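Local coordinates for protein beta sliding clamp (Caulobacter crescentus, PDB 5WCE) that probably encircles DNA as a ring-shaped head-to-tail homodimer and tethers DNA polymerases and other proteins to it, conferring processivity, at residues Lys9-Arg14 / Phe65-Val70; Lys19-Val24 / Leu49-Thr54; Ile40-Glu45 / Gly72-Pro77. All coordinates share one frame; numbering follows the deposited sequence.

Overall arrangement
All three contacts lie in the N-terminal domain of the clamp, on one side of the chain's centre, with centres about 10 to 15 Å apart. Along the chain, strand 9-13 opens the domain and runs into helix 14-25; strands 39-45 and 48-54 follow, then 67-70 and 72-77. Interaction 1 pairs the edge of one antiparallel sheet, interaction 3 pairs the edge of the other, and interaction 2 lays the helix on that second sheet. The corner between 67-70 and 72-77 carries the chain from sheet to sheet. L10 and I68 of interaction 1 meet A44 of interaction 3, and F51 of interaction 2 meets L42, so the three share one apolar core.

Interaction 1 of 3, residues Lys9-Arg14 / Phe65-Val70; sequences KLTIER and FAQIDV
The carbonyl oxygen of K9 is gripped by two successive amides of the facing strand: D69 N lies 2.8 Å from K9 O and V70 N 3.0 Å from it. Two residues thus face one, the signature of a classic beta bulge. V70 N arrives on a lone pair in the carbonyl plane, whereas D69 N is tilted 16° from that plane. K9 N donates to V70 O, and beyond the bulge T11 and Q67 form a hydrogen-bonded antiparallel pair, with Q67 N 2.8 Å from T11 O. The long lysine suits this exposed edge: with CG anti to the backbone N (chi1 175°), its chain passes D69 and bends at its far end, setting K9 NZ 3.3 Å from D69 OD2 in a salt bridge whose hydrogen bond is weak. A water bridges E13 N and F65 O where the strands part.

L10 and I68 point side by side to the inner face, L10 CB touching I68 CD1 at 3.6 Å, and both reach A44 of strand 39-45. The small A66 lets I12 come close, their CB atoms 4.0 Å apart. On its other side strand 9-13 bonds to 93-97, placing 67-70 at the sheet's edge. The K9, T11 and Q67 face is therefore mainly polar, though V70 shares it and the bulge adds D69's carboxylate, while L10 and I68 turn to the other face.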
ATOM      1  N   LYS A   9       5.232 -29.078 -26.545  1.00 30.08           N
ATOM      2  CA  LYS A   9       4.807 -29.939 -25.446  1.00 29.85           C
ATOM      3  C   LYS A   9       5.921 -30.184 -24.451  1.00 27.91           C
ATOM      4  O   LYS A   9       6.990 -30.733 -24.811  1.00 26.82           O
ATOM      5  CB  LYS A   9       4.303 -31.300 -25.969  1.00 31.73           C
ATOM      6  CG  LYS A   9       3.935 -32.321 -24.896  1.00 33.62           C
ATOM      7  CD  LYS A   9       3.014 -33.401 -25.466  1.00 36.63           C
ATOM      8  CE  LYS A   9       3.356 -34.826 -25.043  1.00 39.28           C
ATOM      9  NZ  LYS A   9       3.049 -35.119 -23.634  1.00 40.72           N
ATOM     10  N   LEU A  10       5.649 -29.867 -23.186  1.00 25.23           N
ATOM     11  CA  LEU A  10       6.675 -29.954 -22.146  1.00 24.46           C
ATOM     12  C   LEU A  10       6.113 -30.076 -20.775  1.00 24.61           C
ATOM     13  O   LEU A  10       4.946 -29.736 -20.541  1.00 24.35           O
ATOM     14  CB  LEU A  10       7.606 -28.724 -22.216  1.00 23.44           C
ATOM     15  CG  LEU A  10       6.949 -27.370 -21.880  1.00 22.92           C
ATOM     16  CD1 LEU A  10       7.036 -27.059 -20.394  1.00 22.75           C
ATOM     17  CD2 LEU A  10       7.521 -26.216 -22.672  1.00 23.02           C
ATOM     18  N   THR A  11       6.964 -30.497 -19.852  1.00 24.67           N
ATOM     19  CA  THR A  11       6.665 -30.493 -18.454  1.00 25.61           C
ATOM     20  C   THR A  11       7.763 -29.699 -17.749  1.00 25.86           C
ATOM     21  O   THR A  11       8.925 -29.813 -18.117  1.00 25.28           O
ATOM     22  CB  THR A  11       6.541 -31.925 -17.923  1.00 27.44           C
ATOM     23  OG1 THR A  11       5.436 -32.555 -18.620  1.00 27.87           O
ATOM     24  CG2 THR A  11       6.227 -31.946 -16.419  1.00 28.71           C
ATOM     25  N   ILE A  12       7.368 -28.912 -16.748  1.00 25.30           N
ATOM     26  CA  ILE A  12       8.270 -28.063 -15.990  1.00 24.94           C
ATOM     27  C   ILE A  12       7.814 -27.972 -14.546  1.00 26.26           C
ATOM     28  O   ILE A  12       6.597 -27.949 -14.257  1.00 24.85           O
ATOM     29  CB  ILE A  12       8.398 -26.656 -16.654  1.00 23.62           C
ATOM     30  CG1 ILE A  12       9.386 -25.784 -15.905  1.00 22.88           C
ATOM     31  CG2 ILE A  12       7.052 -25.946 -16.765  1.00 22.97           C
ATOM     32  CD1 ILE A  12       9.721 -24.519 -16.635  1.00 22.43           C
ATOM     33  N   GLU A  13       8.783 -27.925 -13.627  1.00 27.54           N
ATOM     34  CA  GLU A  13       8.451 -27.780 -12.213  1.00 29.40           C
ATOM     35  C   GLU A  13       7.859 -26.407 -11.948  1.00 27.01           C
ATOM     36  O   GLU A  13       8.336 -25.405 -12.463  1.00 25.65           O
ATOM     37  CB  GLU A  13       9.669 -28.046 -11.312  1.00 32.10           C
ATOM     38  CG  GLU A  13      10.055 -29.527 -11.380  1.00 35.50           C
ATOM     39  CD  GLU A  13      11.269 -29.894 -10.520  1.00 38.74           C
ATOM     40  OE1 GLU A  13      12.037 -29.008 -10.046  1.00 41.06           O
ATOM     41  OE2 GLU A  13      11.453 -31.117 -10.341  1.00 43.10           O
ATOM     42  N   ARG A  14       6.816 -26.384 -11.115  1.00 27.25           N
ATOM     43  CA  ARG A  14       6.125 -25.133 -10.747  1.00 26.01           C
ATOM     44  C   ARG A  14       7.154 -24.077 -10.295  1.00 25.46           C
ATOM     45  O   ARG A  14       7.103 -22.961 -10.772  1.00 23.74           O
ATOM     46  CB  ARG A  14       5.061 -25.375  -9.667  1.00 26.98           C
ATOM     47  CG  ARG A  14       4.477 -24.079  -9.093  1.00 27.28           C
ATOM     48  CD  ARG A  14       3.571 -24.349  -7.906  1.00 29.38           C
ATOM     49  NE  ARG A  14       3.146 -23.093  -7.322  1.00 29.85           N
ATOM     50  CZ  ARG A  14       3.840 -22.366  -6.457  1.00 30.49           C
ATOM     51  NH1 ARG A  14       5.027 -22.750  -6.014  1.00 31.10           N
ATOM     52  NH2 ARG A  14       3.341 -21.222  -6.038  1.00 30.41           N
ATOM     53  N   PHE A  65      14.912 -24.930 -16.734  1.00 25.48           N
ATOM     54  CA  PHE A  65      15.004 -26.332 -17.174  1.00 26.21           C
ATOM     55  C   PHE A  65      13.602 -26.897 -17.309  1.00 25.77           C
ATOM     56  O   PHE A  65      12.724 -26.559 -16.491  1.00 24.95           O
ATOM     57  CB  PHE A  65      15.793 -27.139 -16.168  1.00 27.72           C
ATOM     58  CG  PHE A  65      17.237 -26.728 -16.080  1.00 28.88           C
ATOM     59  CD1 PHE A  65      18.075 -26.847 -17.209  1.00 29.72           C
ATOM     60  CD2 PHE A  65      17.740 -26.217 -14.902  1.00 29.51           C
ATOM     61  CE1 PHE A  65      19.419 -26.461 -17.122  1.00 31.06           C
ATOM     62  CE2 PHE A  65      19.082 -25.814 -14.823  1.00 31.48           C
ATOM     63  CZ  PHE A  65      19.897 -25.939 -15.937  1.00 31.05           C
ATOM     64  N   ALA A  66      13.402 -27.703 -18.346  1.00 25.50           N
ATOM     65  CA  ALA A  66      12.121 -28.356 -18.587  1.00 26.41           C
ATOM     66  C   ALA A  66      12.351 -29.641 -19.366  1.00 28.13           C
ATOM     67  O   ALA A  66      13.357 -29.776 -20.084  1.00 29.35           O
ATOM     68  CB  ALA A  66      11.208 -27.459 -19.381  1.00 25.46           C
ATOM     69  N   GLN A  67      11.405 -30.559 -19.237  1.00 29.74           N
ATOM     70  CA  GLN A  67      11.392 -31.750 -20.054  1.00 32.13           C
ATOM     71  C   GLN A  67      10.565 -31.492 -21.325  1.00 30.64           C
ATOM     72  O   GLN A  67       9.302 -31.381 -21.272  1.00 29.16           O
ATOM     73  CB  GLN A  67      10.812 -32.898 -19.247  1.00 35.89           C
ATOM     74  CG  GLN A  67      10.947 -34.224 -19.955  1.00 39.97           C
ATOM     75  CD  GLN A  67       9.740 -35.081 -19.707  1.00 45.16           C
ATOM     76  OE1 GLN A  67       9.766 -35.961 -18.833  1.00 51.24           O
ATOM     77  NE2 GLN A  67       8.643 -34.786 -20.422  1.00 46.84           N
ATOM     78  N   ILE A  68      11.261 -31.409 -22.465  1.00 29.39           N
ATOM     79  CA  ILE A  68      10.669 -30.980 -23.717  1.00 29.50           C
ATOM     80  C   ILE A  68      10.372 -32.222 -24.559  1.00 29.83           C
ATOM     81  O   ILE A  68      11.288 -32.914 -24.985  1.00 29.61           O
ATOM     82  CB  ILE A  68      11.581 -30.033 -24.512  1.00 30.42           C
ATOM     83  CG1 ILE A  68      12.085 -28.806 -23.666  1.00 30.71           C
ATOM     84  CG2 ILE A  68      10.875 -29.543 -25.764  1.00 30.56           C
ATOM     85  CD1 ILE A  68      11.013 -28.054 -22.985  1.00 30.38           C
ATOM     86  N   ASP A  69       9.097 -32.508 -24.790  1.00 29.97           N
ATOM     87  CA  ASP A  69       8.722 -33.594 -25.666  1.00 31.00           C
ATOM     88  C   ASP A  69       8.662 -33.127 -27.078  1.00 29.54           C
ATOM     89  O   ASP A  69       9.101 -33.840 -27.967  1.00 29.29           O
ATOM     90  CB  ASP A  69       7.379 -34.154 -25.281  1.00 32.55           C
ATOM     91  CG  ASP A  69       7.358 -34.676 -23.910  1.00 35.01           C
ATOM     92  OD1 ASP A  69       8.339 -35.286 -23.442  1.00 36.63           O
ATOM     93  OD2 ASP A  69       6.313 -34.481 -23.283  1.00 38.45           O
ATOM     94  N   VAL A  70       8.121 -31.940 -27.295  1.00 28.35           N
ATOM     95  CA  VAL A  70       8.065 -31.364 -28.619  1.00 28.56           C
ATOM     96  C   VAL A  70       8.496 -29.908 -28.540  1.00 27.83           C
ATOM     97  O   VAL A  70       7.890 -29.136 -27.792  1.00 28.73           O
ATOM     98  CB  VAL A  70       6.650 -31.452 -29.213  1.00 28.86           C
ATOM     99  CG1 VAL A  70       6.615 -30.822 -30.598  1.00 29.28           C
ATOM    100  CG2 VAL A  70       6.174 -32.897 -29.282  1.00 29.64           C
TER
HETATM  101  O   HOH W   1      11.700 -28.079 -14.309  1.00 31.77           O

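Interaction 2 of 3, residues Lys19-Val24 / Leu49-Thr54; sequences KALGHV and LSFSAT
A CH-pi contact lies at the centre of this helix-on-sheet packing: the methyl of A20 sits over one face of the F51 ring, 3.5 Å from A20 CB to the centroid and 21° off the ring normal. It is displaced toward the rim, where A20 CB comes within 3.3 Å of F51 CE1. Alanine suits the place because its single methyl fits close against the ring face. F51 CG stands anti to its own carbonyl carbon (chi1 -64°), a torsion that lays the ring beneath the helix.

The remaining contacts are aliphatic. L21 crosses the phenyl obliquely, its CD2 3.9 Å from F51 CE2, and continues to L81, Y82 and V85 of helix 78-87. V24, one turn after A20, meets the base of the phenylalanine through CG1, 4.0 Å from F51 CB. Farther along the strand, A53 takes the backbone of the helix at close range, A53 CB being 3.5 Å from V24 O, a fit open to a small residue. A leucine in place of F51 would probably leave the A20 methyl without its aromatic face and open a gap beside L21.

No hydrogen bond joins the two segments; polar links are made elsewhere, as where H23 ND1 bonds D62 of strand 58-65. Helix and strand run 18° from parallel with axes 8.5 Å apart, and F51 and A53, alternate residues of the strand, both point toward the helix. Cohesion here consequently rests on shape and on burial of apolar surface, joining helix 14-25 to the sheet of the N-terminal domain.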
ATOM      1  N   LYS A  19       9.591 -18.974 -11.189  1.00 23.87           N
ATOM      2  CA  LYS A  19      10.788 -18.114 -11.057  1.00 24.47           C
ATOM      3  C   LYS A  19      11.022 -17.333 -12.343  1.00 23.32           C
ATOM      4  O   LYS A  19      11.212 -16.092 -12.330  1.00 23.77           O
ATOM      5  CB  LYS A  19      11.989 -18.954 -10.649  1.00 26.57           C
ATOM      6  CG  LYS A  19      13.331 -18.202 -10.575  1.00 28.47           C
ATOM      7  CD  LYS A  19      14.429 -19.093  -9.999  1.00 31.51           C
ATOM      8  CE  LYS A  19      15.775 -18.904 -10.678  1.00 33.93           C
ATOM      9  NZ  LYS A  19      16.806 -19.547  -9.803  1.00 36.81           N
ATOM     10  N   ALA A  20      10.971 -18.044 -13.469  1.00 21.95           N
ATOM     11  CA  ALA A  20      11.100 -17.406 -14.786  1.00 21.86           C
ATOM     12  C   ALA A  20      10.011 -16.410 -15.145  1.00 21.52           C
ATOM     13  O   ALA A  20      10.288 -15.285 -15.643  1.00 20.52           O
ATOM     14  CB  ALA A  20      11.236 -18.462 -15.870  1.00 21.05           C
ATOM     15  N   LEU A  21       8.761 -16.828 -14.937  1.00 22.91           N
ATOM     16  CA  LEU A  21       7.623 -15.975 -15.168  1.00 23.51           C
ATOM     17  C   LEU A  21       7.705 -14.689 -14.335  1.00 23.78           C
ATOM     18  O   LEU A  21       7.484 -13.589 -14.868  1.00 24.92           O
ATOM     19  CB  LEU A  21       6.314 -16.680 -14.869  1.00 23.73           C
ATOM     20  CG  LEU A  21       5.875 -17.769 -15.857  1.00 24.04           C
ATOM     21  CD1 LEU A  21       4.673 -18.559 -15.345  1.00 24.14           C
ATOM     22  CD2 LEU A  21       5.569 -17.232 -17.227  1.00 24.16           C
ATOM     23  N   GLY A  22       8.047 -14.844 -13.061  1.00 24.29           N
ATOM     24  CA  GLY A  22       8.177 -13.722 -12.139  1.00 23.85           C
ATOM     25  C   GLY A  22       9.255 -12.750 -12.594  1.00 22.98           C
ATOM     26  O   GLY A  22       9.070 -11.567 -12.543  1.00 23.83           O
ATOM     27  N   HIS A  23      10.380 -13.259 -13.052  1.00 23.28           N
ATOM     28  CA  HIS A  23      11.412 -12.400 -13.590  1.00 22.93           C
ATOM     29  C   HIS A  23      11.023 -11.581 -14.829  1.00 23.67           C
ATOM     30  O   HIS A  23      11.431 -10.419 -14.938  1.00 22.93           O
ATOM     31  CB  HIS A  23      12.639 -13.207 -13.972  1.00 23.03           C
ATOM     32  CG  HIS A  23      13.465 -13.641 -12.814  1.00 23.58           C
ATOM     33  ND1 HIS A  23      14.320 -14.720 -12.878  1.00 23.65           N
ATOM     34  CD2 HIS A  23      13.582 -13.138 -11.564  1.00 23.97           C
ATOM     35  CE1 HIS A  23      14.900 -14.884 -11.701  1.00 23.65           C
ATOM     36  NE2 HIS A  23      14.496 -13.926 -10.902  1.00 22.97           N
ATOM     37  N   VAL A  24      10.344 -12.197 -15.797  1.00 23.08           N
ATOM     38  CA  VAL A  24      10.073 -11.490 -17.047  1.00 24.33           C
ATOM     39  C   VAL A  24       8.783 -10.649 -17.035  1.00 24.21           C
ATOM     40  O   VAL A  24       8.697  -9.662 -17.746  1.00 24.11           O
ATOM     41  CB  VAL A  24      10.042 -12.409 -18.304  1.00 23.63           C
ATOM     42  CG1 VAL A  24      11.339 -13.207 -18.401  1.00 23.91           C
ATOM     43  CG2 VAL A  24       8.793 -13.288 -18.326  1.00 24.00           C
ATOM     44  N   LEU A  49      13.105 -24.148 -21.463  1.00 24.64           N
ATOM     45  CA  LEU A  49      12.046 -23.255 -21.847  1.00 23.51           C
ATOM     46  C   LEU A  49      12.582 -21.825 -21.669  1.00 22.96           C
ATOM     47  O   LEU A  49      12.993 -21.459 -20.558  1.00 21.70           O
ATOM     48  CB  LEU A  49      10.827 -23.472 -20.950  1.00 23.30           C
ATOM     49  CG  LEU A  49       9.564 -22.654 -21.250  1.00 22.26           C
ATOM     50  CD1 LEU A  49       9.182 -22.739 -22.705  1.00 22.26           C
ATOM     51  CD2 LEU A  49       8.431 -23.107 -20.363  1.00 22.67           C
ATOM     52  N   SER A  50      12.608 -21.068 -22.760  1.00 23.08           N
ATOM     53  CA  SER A  50      12.984 -19.657 -22.757  1.00 23.10           C
ATOM     54  C   SER A  50      11.745 -18.792 -22.697  1.00 21.77           C
ATOM     55  O   SER A  50      10.660 -19.184 -23.165  1.00 20.37           O
ATOM     56  CB  SER A  50      13.816 -19.288 -23.976  1.00 24.21           C
ATOM     57  OG  SER A  50      15.022 -20.044 -23.966  1.00 26.61           O
ATOM     58  N   PHE A  51      11.914 -17.619 -22.072  1.00 21.58           N
ATOM     59  CA  PHE A  51      10.797 -16.724 -21.726  1.00 21.07           C
ATOM     60  C   PHE A  51      11.264 -15.363 -22.141  1.00 22.05           C
ATOM     61  O   PHE A  51      12.448 -15.035 -21.847  1.00 23.70           O
ATOM     62  CB  PHE A  51      10.560 -16.700 -20.244  1.00 21.31           C
ATOM     63  CG  PHE A  51      10.119 -18.007 -19.642  1.00 21.02           C
ATOM     64  CD1 PHE A  51      11.066 -18.979 -19.285  1.00 22.15           C
ATOM     65  CD2 PHE A  51       8.819 -18.210 -19.331  1.00 20.92           C
ATOM     66  CE1 PHE A  51      10.672 -20.168 -18.658  1.00 22.48           C
ATOM     67  CE2 PHE A  51       8.409 -19.386 -18.704  1.00 21.63           C
ATOM     68  CZ  PHE A  51       9.338 -20.366 -18.388  1.00 22.19           C
ATOM     69  N   SER A  52      10.451 -14.618 -22.875  1.00 21.58           N
ATOM     70  CA  SER A  52      10.784 -13.239 -23.261  1.00 21.05           C
ATOM     71  C   SER A  52       9.548 -12.347 -23.087  1.00 20.41           C
ATOM     72  O   SER A  52       8.410 -12.752 -23.393  1.00 19.73           O
ATOM     73  CB  SER A  52      11.325 -13.262 -24.698  1.00 23.48           C
ATOM     74  OG  SER A  52      11.446 -11.963 -25.168  1.00 30.64           O
ATOM     75  N   ALA A  53       9.750 -11.146 -22.549  1.00 19.34           N
ATOM     76  CA  ALA A  53       8.706 -10.148 -22.517  1.00 19.05           C
ATOM     77  C   ALA A  53       9.300  -8.792 -22.817  1.00 18.52           C
ATOM     78  O   ALA A  53      10.501  -8.563 -22.584  1.00 17.97           O
ATOM     79  CB  ALA A  53       7.996 -10.162 -21.187  1.00 18.61           C
ATOM     80  N   THR A  54       8.472  -7.910 -23.332  1.00 18.97           N
ATOM     81  CA  THR A  54       8.952  -6.564 -23.729  1.00 20.57           C
ATOM     82  C   THR A  54       7.891  -5.480 -23.644  1.00 21.41           C
ATOM     83  O   THR A  54       6.694  -5.743 -23.726  1.00 21.49           O
ATOM     84  CB  THR A  54       9.461  -6.619 -25.193  1.00 20.88           C
ATOM     85  OG1 THR A  54      10.157  -5.420 -25.543  1.00 21.73           O
ATOM     86  CG2 THR A  54       8.321  -6.847 -26.185  1.00 22.05           C
TER

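Interaction 3 of 3, residues Ile40-Glu45 / Gly72-Pro77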
ATOM      1  N   ILE A  40       3.926 -13.246 -23.156  1.00 19.23           N
ATOM      2  CA  ILE A  40       5.269 -13.803 -23.052  1.00 19.77           C
ATOM      3  C   ILE A  40       5.501 -14.703 -24.252  1.00 19.68           C
ATOM      4  O   ILE A  40       4.641 -15.495 -24.615  1.00 19.18           O
ATOM      5  CB  ILE A  40       5.498 -14.575 -21.723  1.00 21.12           C
ATOM      6  CG1 ILE A  40       5.617 -13.610 -20.565  1.00 22.13           C
ATOM      7  CG2 ILE A  40       6.776 -15.426 -21.746  1.00 21.47           C
ATOM      8  CD1 ILE A  40       5.466 -14.225 -19.162  1.00 23.08           C
ATOM      9  N   LEU A  41       6.655 -14.562 -24.884  1.00 18.72           N
ATOM     10  CA  LEU A  41       7.160 -15.521 -25.873  1.00 19.77           C
ATOM     11  C   LEU A  41       7.794 -16.711 -25.146  1.00 19.36           C
ATOM     12  O   LEU A  41       8.782 -16.557 -24.391  1.00 19.00           O
ATOM     13  CB  LEU A  41       8.210 -14.849 -26.763  1.00 21.03           C
ATOM     14  CG  LEU A  41       8.905 -15.783 -27.783  1.00 22.22           C
ATOM     15  CD1 LEU A  41       7.915 -16.313 -28.806  1.00 23.27           C
ATOM     16  CD2 LEU A  41      10.050 -15.014 -28.415  1.00 23.20           C
ATOM     17  N   LEU A  42       7.202 -17.901 -25.339  1.00 20.40           N
ATOM     18  CA  LEU A  42       7.642 -19.153 -24.754  1.00 21.14           C
ATOM     19  C   LEU A  42       8.355 -19.911 -25.885  1.00 22.04           C
ATOM     20  O   LEU A  42       7.785 -20.112 -26.945  1.00 21.22           O
ATOM     21  CB  LEU A  42       6.466 -19.955 -24.220  1.00 22.21           C
ATOM     22  CG  LEU A  42       5.687 -19.308 -23.073  1.00 23.31           C
ATOM     23  CD1 LEU A  42       4.458 -20.171 -22.776  1.00 24.59           C
ATOM     24  CD2 LEU A  42       6.513 -19.205 -21.815  1.00 23.44           C
ATOM     25  N   SER A  43       9.600 -20.287 -25.660  1.00 22.29           N
ATOM     26  CA  SER A  43      10.339 -20.970 -26.689  1.00 24.79           C
ATOM     27  C   SER A  43      10.981 -22.230 -26.083  1.00 24.26           C
ATOM     28  O   SER A  43      11.885 -22.137 -25.245  1.00 23.28           O
ATOM     29  CB  SER A  43      11.342 -19.977 -27.295  1.00 26.09           C
ATOM     30  OG  SER A  43      12.155 -20.666 -28.235  1.00 31.84           O
ATOM     31  N   ALA A  44      10.483 -23.410 -26.479  1.00 23.50           N
ATOM     32  CA  ALA A  44      10.958 -24.671 -25.922  1.00 24.05           C
ATOM     33  C   ALA A  44      11.900 -25.380 -26.900  1.00 25.65           C
ATOM     34  O   ALA A  44      11.532 -25.604 -28.056  1.00 25.07           O
ATOM     35  CB  ALA A  44       9.805 -25.588 -25.602  1.00 24.02           C
ATOM     36  N   GLU A  45      13.043 -25.792 -26.404  1.00 27.02           N
ATOM     37  CA  GLU A  45      14.053 -26.435 -27.237  1.00 30.86           C
ATOM     38  C   GLU A  45      15.078 -27.085 -26.325  1.00 29.77           C
ATOM     39  O   GLU A  45      15.481 -26.501 -25.349  1.00 28.25           O
ATOM     40  CB  GLU A  45      14.727 -25.379 -28.126  1.00 35.30           C
ATOM     41  CG  GLU A  45      15.500 -25.954 -29.296  1.00 40.62           C
ATOM     42  CD  GLU A  45      16.386 -24.902 -29.971  1.00 46.44           C
ATOM     43  OE1 GLU A  45      16.177 -23.682 -29.756  1.00 54.33           O
ATOM     44  OE2 GLU A  45      17.314 -25.281 -30.697  1.00 53.43           O
ATOM     45  N   GLY A  72       9.065 -25.972 -29.695  1.00 26.59           N
ATOM     46  CA  GLY A  72       8.288 -25.006 -30.435  1.00 27.92           C
ATOM     47  C   GLY A  72       8.191 -23.705 -29.684  1.00 28.58           C
ATOM     48  O   GLY A  72       8.770 -23.577 -28.590  1.00 29.23           O
ATOM     49  N   GLN A  73       7.458 -22.769 -30.280  1.00 29.82           N
ATOM     50  CA  GLN A  73       7.324 -21.386 -29.773  1.00 31.28           C
ATOM     51  C   GLN A  73       5.897 -20.907 -29.837  1.00 30.39           C
ATOM     52  O   GLN A  73       5.214 -21.088 -30.852  1.00 30.00           O
ATOM     53  CB  GLN A  73       8.106 -20.381 -30.612  1.00 33.87           C
ATOM     54  CG  GLN A  73       9.603 -20.511 -30.626  1.00 36.33           C
ATOM     55  CD  GLN A  73      10.224 -19.322 -31.332  1.00 38.56           C
ATOM     56  OE1 GLN A  73      10.966 -18.537 -30.723  1.00 39.87           O
ATOM     57  NE2 GLN A  73       9.890 -19.161 -32.620  1.00 40.53           N
ATOM     58  N   ILE A  74       5.448 -20.249 -28.786  1.00 29.08           N
ATOM     59  CA  ILE A  74       4.136 -19.625 -28.794  1.00 29.22           C
ATOM     60  C   ILE A  74       4.171 -18.391 -27.917  1.00 26.37           C
ATOM     61  O   ILE A  74       5.137 -18.221 -27.173  1.00 25.97           O
ATOM     62  CB  ILE A  74       3.085 -20.573 -28.208  1.00 31.39           C
ATOM     63  CG1 ILE A  74       3.435 -20.885 -26.749  1.00 31.73           C
ATOM     64  CG2 ILE A  74       2.906 -21.815 -29.057  1.00 34.76           C
ATOM     65  CD1 ILE A  74       2.594 -21.919 -26.085  1.00 34.57           C
ATOM     66  N   THR A  75       3.129 -17.570 -27.985  1.00 24.50           N
ATOM     67  CA  THR A  75       3.010 -16.465 -27.052  1.00 23.96           C
ATOM     68  C   THR A  75       1.708 -16.584 -26.283  1.00 22.86           C
ATOM     69  O   THR A  75       0.675 -17.058 -26.829  1.00 23.00           O
ATOM     70  CB  THR A  75       3.129 -15.050 -27.666  1.00 24.17           C
ATOM     71  OG1 THR A  75       1.897 -14.664 -28.285  1.00 25.68           O
ATOM     72  CG2 THR A  75       4.285 -15.011 -28.671  1.00 25.12           C
ATOM     73  N   ALA A  76       1.765 -16.172 -25.021  1.00 21.92           N
ATOM     74  CA  ALA A  76       0.599 -16.311 -24.151  1.00 22.59           C
ATOM     75  C   ALA A  76       0.576 -15.194 -23.103  1.00 21.79           C
ATOM     76  O   ALA A  76       1.647 -14.648 -22.778  1.00 20.66           O
ATOM     77  CB  ALA A  76       0.654 -17.698 -23.491  1.00 22.93           C
ATOM     78  N   PRO A  77      -0.622 -14.847 -22.578  1.00 21.90           N
ATOM     79  CA  PRO A  77      -0.756 -13.707 -21.678  1.00 21.89           C
ATOM     80  C   PRO A  77       0.118 -13.822 -20.416  1.00 21.30           C
ATOM     81  O   PRO A  77       0.081 -14.806 -19.693  1.00 20.42           O
ATOM     82  CB  PRO A  77      -2.264 -13.640 -21.359  1.00 23.18           C
ATOM     83  CG  PRO A  77      -2.910 -14.475 -22.377  1.00 23.89           C
ATOM     84  CD  PRO A  77      -1.928 -15.479 -22.854  1.00 23.15           C
TER
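I40 N donates to A76 O across 2.7 Å, and the return bond from A76 N to I40 O completes the first of three hydrogen-bonded antiparallel pairs. The second joins L42 and I74: L42 N lies 2.8 Å from I74 O. A44 and G72 form the third, with A44 N 2.7 Å from G72 O. Glycine is called for at G72, because with its backbone angles a CB would jam against the preceding carbonyl oxygen.

Within this chain, strand 72-77 is outermost in an antiparallel sheet of the N-terminal DNA-clamp domain: 39-45, 48-54 and 58-65 form a meander, and 72-77 returns to pair beside its first strand. Toward the core, L42 crosses I74, with L42 CB 4.1 Å from I74 CG1, while I40 leans on L21 and V24 of helix 14-25; L42, I74 and I40 supply the larger aliphatic groups here, beside the small A44 and A76.

On the other face, S43 OG makes a weak hydrogen bond of 3.5 Å to Q73 OE1, polar groups suiting a partly exposed surface. L41 CD1 reaches T75 CG2 at 3.9 Å. T75 OG1, tucked between its backbone N and carbonyl carbon (chi1 79°), turns instead to L119 O and N39 ND2.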